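Local coordinates for protein D-alanyl-D-alanine carboxypeptidase (Streptococcus pneumoniae R6, PDB 1XP4) that probably removes the C-terminal D-alanine from peptidoglycan precursor peptides as a serine-type D-Ala-D-Ala carboxypeptidase, helping to regulate cell-wall synthesis, at residues 95-98 with 99-103; 129-133 with 134-138; 145-148 with 149-153; 315-318 with 319-323. All coordinates share one frame; numbering follows the deposited sequence.

How the contacts relate
Contacts 1, 2 and 3 belong to the carboxypeptidase part of the chain, contact 4 to the C-terminal domain, about 46 Å from contact 3 between centres. Contact 1 is buried: one helix, regular backbone bonds and leucines packed on neighbouring helices. Contact 2 is partly buried and ends another helix, adding a tryptophan face and a charged pair to the backbone bonds. Contact 3 is a loop with an ST turn, an Asx turn and a bridging water. Contact 4 lies at the surface, where a strand runs into a loop, and has no hydrogen bond between its segments. Contacts 1 and 3 come within about 8 Å at their nearest atoms, and both approach the predicted catalytic residues.

Contact 1. Residues 95-98 with 99-103; sequences ELLE and ATLVS
Thr100 reaches back one turn to Leu96 with two donors. Its backbone N bonds Leu96 O at 2.6 Å, and its hydroxyl OG1 gives a second hydrogen bond to the same oxygen at 2.9 Å. With chi1 at -68°, OG1 lies beside its own backbone N and approaches from above the carbonyl plane, while the amide comes in much closer to the carbonyl direction. The hydroxyl thus turns back onto its own helix. The other i to i+4 bonds are regular: Ala99 N to Glu95 O (2.9 Å), Leu101 N to Leu97 O, almost straight at 178°, and Val102 N to Glu98 O. The apolar contact is between Leu97 and Leu101, whose side chains run alongside each other in the same direction, CD2 of Leu97 against CD1 of Leu101 at 3.7 Å. The carboxylate of Glu98 is held outside the helix by a salt bridge to Lys193, and that of Glu95 accepts from Thr92 N. Within the fold, Leu97 and Leu101 pack on Val48 of helix 44-57, Thr100 touches Lys44, the predicted proton acceptor, and Leu96 and Ala99 lie against helix 106-117 and Phe198 of strand 195-198.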
loop_
_atom_site.group_PDB
_atom_site.type_symbol
_atom_site.label_atom_id
_atom_site.label_comp_id
_atom_site.label_asym_id
_atom_site.label_seq_id
_atom_site.Cartn_x
_atom_site.Cartn_y
_atom_site.Cartn_z
ATOM N N GLU A 95 17.830 -5.471 -9.044
ATOM C CA GLU A 95 17.764 -4.810 -10.334
ATOM C C GLU A 95 16.376 -4.938 -10.952
ATOM O O GLU A 95 15.811 -3.954 -11.438
ATOM C CB GLU A 95 18.837 -5.377 -11.268
ATOM C CG GLU A 95 20.242 -5.152 -10.737
ATOM C CD GLU A 95 21.319 -5.473 -11.750
ATOM O OE1 GLU A 95 21.428 -6.653 -12.161
ATOM O OE2 GLU A 95 22.061 -4.536 -12.132
ATOM N N LEU A 96 15.823 -6.145 -10.921
ATOM C CA LEU A 96 14.492 -6.372 -11.472
ATOM C C LEU A 96 13.442 -5.643 -10.640
ATOM O O LEU A 96 12.496 -5.063 -11.175
ATOM C CB LEU A 96 14.189 -7.865 -11.510
ATOM C CG LEU A 96 15.120 -8.667 -12.415
ATOM C CD1 LEU A 96 14.788 -10.144 -12.298
ATOM C CD2 LEU A 96 14.979 -8.183 -13.856
ATOM N N LEU A 97 13.616 -5.674 -9.327
ATOM C CA LEU A 97 12.695 -5.002 -8.428
ATOM C C LEU A 97 12.638 -3.519 -8.779
ATOM O O LEU A 97 11.565 -2.920 -8.858
ATOM C CB LEU A 97 13.170 -5.161 -6.989
ATOM C CG LEU A 97 12.173 -5.753 -6.002
ATOM C CD1 LEU A 97 12.822 -5.782 -4.625
ATOM C CD2 LEU A 97 10.895 -4.931 -5.989
ATOM N N GLU A 98 13.805 -2.930 -8.985
ATOM C CA GLU A 98 13.887 -1.524 -9.325
ATOM C C GLU A 98 13.233 -1.323 -10.693
ATOM O O GLU A 98 12.436 -0.404 -10.874
ATOM C CB GLU A 98 15.356 -1.083 -9.353
ATOM C CG GLU A 98 15.584 0.398 -9.078
ATOM C CD GLU A 98 16.536 0.636 -7.914
ATOM O OE1 GLU A 98 16.330 0.035 -6.839
ATOM O OE2 GLU A 98 17.485 1.431 -8.066
ATOM N N ALA A 99 13.560 -2.193 -11.648
ATOM C CA ALA A 99 12.994 -2.105 -12.993
ATOM C C ALA A 99 11.468 -2.267 -12.969
ATOM O O ALA A 99 10.750 -1.591 -13.712
ATOM C CB ALA A 99 13.621 -3.155 -13.890
ATOM N N THR A 100 10.978 -3.157 -12.109
ATOM C CA THR A 100 9.545 -3.403 -11.989
ATOM C C THR A 100 8.770 -2.205 -11.436
ATOM O O THR A 100 7.825 -1.723 -12.060
ATOM C CB THR A 100 9.255 -4.628 -11.074
ATOM O OG1 THR A 100 9.703 -5.825 -11.716
ATOM C CG2 THR A 100 7.774 -4.760 -10.798
ATOM N N LEU A 101 9.172 -1.725 -10.268
ATOM C CA LEU A 101 8.474 -0.620 -9.629
ATOM C C LEU A 101 8.678 0.753 -10.252
ATOM O O LEU A 101 7.760 1.569 -10.267
ATOM C CB LEU A 101 8.852 -0.570 -8.151
ATOM C CG LEU A 101 8.375 -1.764 -7.322
ATOM C CD1 LEU A 101 9.010 -1.737 -5.946
ATOM C CD2 LEU A 101 6.865 -1.722 -7.217
ATOM N N VAL A 102 9.870 1.009 -10.771
ATOM C CA VAL A 102 10.164 2.306 -11.364
ATOM C C VAL A 102 9.755 2.462 -12.828
ATOM O O VAL A 102 9.221 3.502 -13.220
ATOM C CB VAL A 102 11.666 2.623 -11.242
ATOM C CG1 VAL A 102 11.965 3.969 -11.881
ATOM C CG2 VAL A 102 12.077 2.613 -9.775
ATOM N N SER A 103 10.000 1.432 -13.631
ATOM C CA SER A 103 9.679 1.491 -15.051
ATOM C C SER A 103 8.535 0.572 -15.482
ATOM O O SER A 103 8.151 0.547 -16.654
ATOM C CB SER A 103 10.928 1.158 -15.853
ATOM O OG SER A 103 12.015 1.927 -15.381
#

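Contact 2. Residues 129-133 with 134-138; sequences AKLLE and WGIQD
Lys130 lays its aliphatic chain over one face of the Trp134 indole. CG stands 3.5 Å from the centroid of the six-membered ring, 14° off the normal, a CH-pi contact, and CD is 3.5 Å from Trp134 CZ2. The lysine leaves the helix with CG anti to the backbone N (chi1 180°) and then bends at chi2 and chi3, which curls the methylenes across the ring and carries NZ past it. Leu131 meets the same indole at an oblique angle, its CD2 3.8 Å from Trp134 CE3, and also reaches Ile136 CD1. On the outer side, Leu132 CD2 lies against the backbone of Ile136 and CB of Gln137.

Backbone bonds set these side chains in place. Trp134 N donates to Lys130 O at 3.1 Å, continuing the helical pattern. Ile136 N then turns back to Leu131 O at 3.0 Å, and Gly135 N to Leu132 O. Farther out, Lys130 NZ forms a salt bridge to Glu133 OE1 (3.3 Å), whose hydrogen bond is weak, and a second salt bridge to Glu53 of helix 44-57, and a water accepts from NZ and, weakly, from Trp134 NE1. Tyr49 of that helix meets the indole edge-to-face, while Leu131 and Ile136 pack on helix 170-183.

Gly135, with positive phi (86°), is the first residue to leave helical geometry. Together with the 6→1 bond from Ile136 N to Leu131 O and the 5→2 bond from Gly135 N to Leu132 O, it makes the Schellman motif that terminates helix 120-133.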
loop_
_atom_site.group_PDB
_atom_site.type_symbol
_atom_site.label_atom_id
_atom_site.label_comp_id
_atom_site.label_asym_id
_atom_site.label_seq_id
_atom_site.Cartn_x
_atom_site.Cartn_y
_atom_site.Cartn_z
ATOM N N ALA A 129 -3.739 -16.780 -3.418
ATOM C CA ALA A 129 -3.814 -17.208 -2.035
ATOM C C ALA A 129 -3.604 -16.032 -1.111
ATOM O O ALA A 129 -4.360 -15.842 -0.155
ATOM C CB ALA A 129 -2.778 -18.275 -1.762
ATOM N N LYS A 130 -2.571 -15.245 -1.403
ATOM C CA LYS A 130 -2.240 -14.074 -0.602
ATOM C C LYS A 130 -3.429 -13.119 -0.509
ATOM O O LYS A 130 -3.737 -12.600 0.562
ATOM C CB LYS A 130 -1.034 -13.354 -1.207
ATOM C CG LYS A 130 -0.606 -12.114 -0.445
ATOM C CD LYS A 130 -0.303 -12.413 1.026
ATOM C CE LYS A 130 0.942 -13.282 1.211
ATOM N NZ LYS A 130 1.321 -13.408 2.656
ATOM N N LEU A 131 -4.102 -12.878 -1.628
ATOM C CA LEU A 131 -5.247 -11.988 -1.599
ATOM C C LEU A 131 -6.329 -12.539 -0.667
ATOM O O LEU A 131 -6.960 -11.782 0.071
ATOM C CB LEU A 131 -5.810 -11.779 -3.012
ATOM C CG LEU A 131 -4.963 -10.965 -4.004
ATOM C CD1 LEU A 131 -5.740 -10.784 -5.299
ATOM C CD2 LEU A 131 -4.623 -9.607 -3.426
ATOM N N LEU A 132 -6.541 -13.852 -0.692
ATOM C CA LEU A 132 -7.557 -14.459 0.164
ATOM C C LEU A 132 -7.204 -14.291 1.631
ATOM O O LEU A 132 -8.086 -14.188 2.478
ATOM C CB LEU A 132 -7.725 -15.940 -0.167
ATOM C CG LEU A 132 -8.415 -16.212 -1.503
ATOM C CD1 LEU A 132 -8.467 -17.703 -1.772
ATOM C CD2 LEU A 132 -9.814 -15.620 -1.473
ATOM N N GLU A 133 -5.909 -14.279 1.928
ATOM C CA GLU A 133 -5.433 -14.087 3.291
ATOM C C GLU A 133 -5.864 -12.703 3.755
ATOM O O GLU A 133 -6.368 -12.521 4.860
ATOM C CB GLU A 133 -3.914 -14.134 3.332
ATOM C CG GLU A 133 -3.320 -15.409 3.829
ATOM C CD GLU A 133 -1.816 -15.304 3.912
ATOM O OE1 GLU A 133 -1.325 -14.305 4.483
ATOM O OE2 GLU A 133 -1.125 -16.216 3.407
ATOM N N TRP A 134 -5.642 -11.726 2.886
ATOM C CA TRP A 134 -5.975 -10.348 3.172
ATOM C C TRP A 134 -7.472 -10.056 3.194
ATOM O O TRP A 134 -7.883 -8.921 3.417
ATOM C CB TRP A 134 -5.277 -9.444 2.158
ATOM C CG TRP A 134 -3.773 -9.471 2.260
ATOM C CD1 TRP A 134 -3.033 -9.711 3.384
ATOM C CD2 TRP A 134 -2.836 -9.150 1.222
ATOM N NE1 TRP A 134 -1.695 -9.551 3.117
ATOM C CE2 TRP A 134 -1.542 -9.201 1.803
ATOM C CE3 TRP A 134 -2.956 -8.805 -0.129
ATOM C CZ2 TRP A 134 -0.379 -8.937 1.065
ATOM C CZ3 TRP A 134 -1.802 -8.540 -0.860
ATOM C CH2 TRP A 134 -0.530 -8.601 -0.259
ATOM N N GLY A 135 -8.292 -11.069 2.966
ATOM C CA GLY A 135 -9.722 -10.840 2.993
ATOM C C GLY A 135 -10.301 -10.350 1.683
ATOM O O GLY A 135 -11.464 -9.953 1.623
ATOM N N ILE A 136 -9.496 -10.363 0.629
ATOM C CA ILE A 136 -9.977 -9.933 -0.674
ATOM C C ILE A 136 -10.416 -11.199 -1.393
ATOM O O ILE A 136 -9.593 -12.036 -1.739
ATOM C CB ILE A 136 -8.862 -9.239 -1.482
ATOM C CG1 ILE A 136 -8.378 -8.001 -0.722
ATOM C CG2 ILE A 136 -9.370 -8.880 -2.879
ATOM C CD1 ILE A 136 -7.184 -7.340 -1.336
ATOM N N GLN A 137 -11.716 -11.339 -1.614
ATOM C CA GLN A 137 -12.227 -12.534 -2.266
ATOM C C GLN A 137 -12.988 -12.258 -3.548
ATOM O O GLN A 137 -13.740 -13.107 -4.024
ATOM C CB GLN A 137 -13.104 -13.318 -1.284
ATOM C CG GLN A 137 -14.023 -12.443 -0.435
ATOM C CD GLN A 137 -14.671 -13.205 0.712
ATOM O OE1 GLN A 137 -13.982 -13.761 1.570
ATOM N NE2 GLN A 137 -16.002 -13.231 0.732
ATOM N N ASP A 138 -12.785 -11.082 -4.121
ATOM C CA ASP A 138 -13.474 -10.738 -5.353
ATOM C C ASP A 138 -12.486 -10.447 -6.480
ATOM O O ASP A 138 -12.869 -9.982 -7.553
ATOM C CB ASP A 138 -14.388 -9.536 -5.106
ATOM C CG ASP A 138 -13.624 -8.253 -4.825
ATOM O OD1 ASP A 138 -12.476 -8.332 -4.328
ATOM O OD2 ASP A 138 -14.187 -7.164 -5.089
HETATM O O HOH W 1 0.493 -11.591 4.934
#

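Contact 3. Residues 145-148 with 149-153; sequences TGLN and NETLG
Asn148 and Glu150 meet through the asparagine amide. From CB, the Asn148 side chain places CG anti to the backbone N (chi1 -178°) and so toward 149-150, swinging the amide group forward over the chain that follows. OD1 then accepts a hydrogen bond from Glu150 N at 3.0 Å, fairly straight at 161°, with the donor tilted somewhat out of the carbonyl plane. The two side chains run alongside each other in the same direction, OD1 near Glu150 CG, with amide and carboxylate planes 75° apart. At the other branch, ND2 leaves the pair and donates to Asp163 O and to Glu165 OE2, so both ends of the amide are engaged and its rotation is fixed.

The backbone of Asn148 is gripped as well. Its N donates to a water at 2.7 Å, and this water is also 3.2 Å from Thr151 OG1, bridging the two residues. A bond from Thr151 N to Asn148 O would close a further turn, but the position of that nitrogen is doubtful. The side chains of Leu147 and Leu152 cross obliquely, CD1 of Leu147 3.5 Å from CD2 of Leu152. Leu147 N also donates to Thr145 OG1 at 3.2 Å.

Thr145 O accepts from Lys44 NZ, tying this loop to the predicted catalytic lysine, and Asn149 is fastened to Lys161 O and Asn143. An ST turn at Thr145 is thus followed by an Asx turn at Asn148, in a loop that lies beside the predicted active site.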
loop_
_atom_site.group_PDB
_atom_site.type_symbol
_atom_site.label_atom_id
_atom_site.label_comp_id
_atom_site.label_asym_id
_atom_site.label_seq_id
_atom_site.Cartn_x
_atom_site.Cartn_y
_atom_site.Cartn_z
ATOM N N THR A 145 1.831 -9.415 -14.287
ATOM C CA THR A 145 2.176 -8.102 -14.819
ATOM C C THR A 145 1.064 -7.073 -14.862
ATOM O O THR A 145 1.261 -5.926 -14.477
ATOM C CB THR A 145 2.763 -8.235 -16.232
ATOM O OG1 THR A 145 1.788 -8.831 -17.092
ATOM C CG2 THR A 145 3.995 -9.122 -16.215
ATOM N N GLY A 146 -0.107 -7.475 -15.334
ATOM C CA GLY A 146 -1.205 -6.534 -15.425
ATOM C C GLY A 146 -1.552 -6.334 -16.884
ATOM O O GLY A 146 -2.528 -5.662 -17.216
ATOM N N LEU A 147 -0.740 -6.910 -17.764
ATOM C CA LEU A 147 -0.989 -6.821 -19.197
ATOM C C LEU A 147 -2.259 -7.619 -19.511
ATOM O O LEU A 147 -2.792 -8.342 -18.661
ATOM C CB LEU A 147 0.155 -7.456 -19.989
ATOM C CG LEU A 147 1.599 -6.993 -19.875
ATOM C CD1 LEU A 147 2.513 -8.178 -20.178
ATOM C CD2 LEU A 147 1.853 -5.857 -20.830
ATOM N N ASN A 148 -2.731 -7.488 -20.743
ATOM C CA ASN A 148 -3.889 -8.235 -21.181
ATOM C C ASN A 148 -3.300 -9.524 -21.751
ATOM O O ASN A 148 -2.182 -9.516 -22.267
ATOM C CB ASN A 148 -4.631 -7.445 -22.251
ATOM C CG ASN A 148 -5.885 -8.137 -22.718
ATOM O OD1 ASN A 148 -5.837 -9.003 -23.590
ATOM N ND2 ASN A 148 -7.022 -7.771 -22.132
ATOM N N ASN A 149 -4.024 -10.632 -21.647
ATOM C CA ASN A 149 -3.510 -11.894 -22.162
ATOM C C ASN A 149 -3.197 -11.893 -23.664
ATOM O O ASN A 149 -2.285 -12.589 -24.115
ATOM C CB ASN A 149 -4.480 -13.027 -21.840
ATOM C CG ASN A 149 -4.398 -13.472 -20.394
ATOM O OD1 ASN A 149 -3.379 -13.280 -19.730
ATOM N ND2 ASN A 149 -5.465 -14.094 -19.904
ATOM N N GLU A 150 -3.945 -11.120 -24.445
ATOM C CA GLU A 150 -3.703 -11.073 -25.884
ATOM C C GLU A 150 -2.268 -10.653 -26.152
ATOM O O GLU A 150 -1.747 -10.873 -27.244
ATOM C CB GLU A 150 -4.648 -10.085 -26.577
ATOM C CG GLU A 150 -6.133 -10.336 -26.329
ATOM C CD GLU A 150 -7.030 -9.412 -27.147
ATOM O OE1 GLU A 150 -6.568 -8.305 -27.507
ATOM O OE2 GLU A 150 -8.197 -9.786 -27.416
ATOM N N THR A 151 -1.636 -10.038 -25.154
ATOM C CA THR A 151 -0.256 -9.581 -25.282
ATOM C C THR A 151 0.688 -10.720 -24.948
ATOM O O THR A 151 1.851 -10.709 -25.341
ATOM C CB THR A 151 0.061 -8.418 -24.310
ATOM O OG1 THR A 151 -0.837 -7.328 -24.547
ATOM C CG2 THR A 151 1.492 -7.935 -24.506
ATOM N N LEU A 152 0.178 -11.701 -24.217
ATOM C CA LEU A 152 0.980 -12.837 -23.805
ATOM C C LEU A 152 0.828 -14.040 -24.724
ATOM O O LEU A 152 1.374 -15.103 -24.442
ATOM C CB LEU A 152 0.597 -13.242 -22.384
ATOM C CG LEU A 152 0.583 -12.104 -21.369
ATOM C CD1 LEU A 152 0.199 -12.638 -20.002
ATOM C CD2 LEU A 152 1.951 -11.459 -21.332
ATOM N N GLY A 153 0.083 -13.881 -25.812
ATOM C CA GLY A 153 -0.108 -14.992 -26.725
ATOM C C GLY A 153 -0.495 -16.293 -26.033
ATOM O O GLY A 153 -1.549 -16.388 -25.400
HETATM O O HOH W 2 -2.195 -5.370 -22.391
#

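Contact 4. Residues 315-318 with 319-323; sequences LIER and VGNQS
Arg318 and Asn321 meet at the surface, where strand 313-318 of the C-terminal domain ends and the chain turns into a loop; this is a loose contact of side chains, with no hydrogen bond between the segments. The modelled approach of Asn321 ND2 to Arg318 CB is too close, so the exact position of this amide is doubtful. As modelled, it comes across the aliphatic stem of the arginine, with Asn321 OD1 3.6 Å from Arg318 CD. Arg318 runs extended from CG to NE and carries its charged end away from the loop, where NH1 forms a salt bridge to Asp355. Val319, next along, touches Thr279 of strand 278-284. Gly320, poorly ordered and with positive phi (116°), lies in the turn that brings Asn321 back toward Arg318. Back along the strand, Leu315 and Glu317 bond through their backbones to Arg281 and Thr279 of strand 278-284, and Ile316 touches Lys26 and Leu28 of the five-stranded sheet. This is the end of one strand in a two-stranded antiparallel pair, running out into an irregular surface loop away from the predicted active site.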
loop_
_atom_site.group_PDB
_atom_site.type_symbol
_atom_site.label_atom_id
_atom_site.label_comp_id
_atom_site.label_asym_id
_atom_site.label_seq_id
_atom_site.Cartn_x
_atom_site.Cartn_y
_atom_site.Cartn_z
ATOM N N LEU A 315 -5.242 11.532 16.018
ATOM C CA LEU A 315 -6.437 10.921 15.443
ATOM C C LEU A 315 -6.877 11.755 14.254
ATOM O O LEU A 315 -6.633 12.961 14.212
ATOM C CB LEU A 315 -7.581 10.900 16.450
ATOM C CG LEU A 315 -7.412 10.188 17.787
ATOM C CD1 LEU A 315 -8.695 10.339 18.533
ATOM C CD2 LEU A 315 -7.083 8.724 17.598
ATOM N N ILE A 316 -7.521 11.110 13.286
ATOM C CA ILE A 316 -8.019 11.829 12.127
ATOM C C ILE A 316 -9.304 12.510 12.583
ATOM O O ILE A 316 -10.122 11.892 13.256
ATOM C CB ILE A 316 -8.358 10.882 10.968
ATOM C CG1 ILE A 316 -7.180 9.968 10.675
ATOM C CG2 ILE A 316 -8.678 11.692 9.718
ATOM C CD1 ILE A 316 -7.409 9.104 9.468
ATOM N N GLU A 317 -9.478 13.778 12.231
ATOM C CA GLU A 317 -10.677 14.511 12.619
ATOM C C GLU A 317 -11.137 15.407 11.473
ATOM O O GLU A 317 -10.337 16.136 10.880
ATOM C CB GLU A 317 -10.398 15.360 13.868
ATOM C CG GLU A 317 -11.609 16.127 14.405
ATOM C CD GLU A 317 -11.262 17.025 15.592
ATOM O OE1 GLU A 317 -10.255 17.763 15.502
ATOM O OE2 GLU A 317 -11.997 17.005 16.607
ATOM N N ARG A 318 -12.422 15.334 11.144
ATOM C CA ARG A 318 -12.997 16.343 10.312
ATOM C C ARG A 318 -12.865 17.730 10.980
ATOM O O ARG A 318 -12.766 17.878 12.194
ATOM C CB ARG A 318 -14.432 15.950 10.042
ATOM C CG ARG A 318 -14.746 15.837 8.557
ATOM C CD ARG A 318 -16.220 15.517 8.315
ATOM N NE ARG A 318 -16.436 15.191 6.917
ATOM C CZ ARG A 318 -16.498 13.891 6.621
ATOM N NH1 ARG A 318 -16.394 12.996 7.566
ATOM N NH2 ARG A 318 -16.715 13.507 5.369
ATOM N N VAL A 319 -12.702 18.774 10.162
ATOM C CA VAL A 319 -12.532 20.102 10.743
ATOM C C VAL A 319 -13.843 20.901 10.750
ATOM O O VAL A 319 -14.483 21.080 9.730
ATOM C CB VAL A 319 -11.503 20.901 9.897
ATOM C CG1 VAL A 319 -10.460 19.997 9.250
ATOM C CG2 VAL A 319 -12.154 21.737 8.816
ATOM N N GLY A 320 -14.248 21.331 11.983
ATOM C CA GLY A 320 -15.559 22.003 11.948
ATOM C C GLY A 320 -16.685 21.286 12.727
ATOM O O GLY A 320 -17.771 21.788 12.972
ATOM N N ASN A 321 -16.361 20.092 13.248
ATOM C CA ASN A 321 -17.439 19.127 13.567
ATOM C C ASN A 321 -17.976 19.387 14.968
ATOM O O ASN A 321 -17.244 19.534 15.915
ATOM C CB ASN A 321 -16.777 17.734 13.598
ATOM C CG ASN A 321 -16.321 17.292 12.230
ATOM O OD1 ASN A 321 -16.960 17.547 11.225
ATOM N ND2 ASN A 321 -15.217 16.524 12.217
ATOM N N GLN A 322 -19.330 19.387 15.101
ATOM C CA GLN A 322 -19.882 19.706 16.440
ATOM C C GLN A 322 -18.983 18.951 17.436
ATOM O O GLN A 322 -18.017 18.371 16.999
ATOM C CB GLN A 322 -21.324 19.162 16.483
ATOM C CG GLN A 322 -22.340 19.855 15.542
ATOM C CD GLN A 322 -23.760 19.319 15.635
ATOM O OE1 GLN A 322 -24.674 19.762 14.957
ATOM N NE2 GLN A 322 -23.951 18.399 16.603
ATOM N N SER A 323 -19.133 19.070 18.784
ATOM C CA SER A 323 -18.065 18.547 19.647
ATOM C C SER A 323 -18.033 16.978 19.538
ATOM O O SER A 323 -17.967 16.371 18.476
ATOM C CB SER A 323 -18.519 18.849 21.108
ATOM O OG SER A 323 -19.937 19.089 21.187
#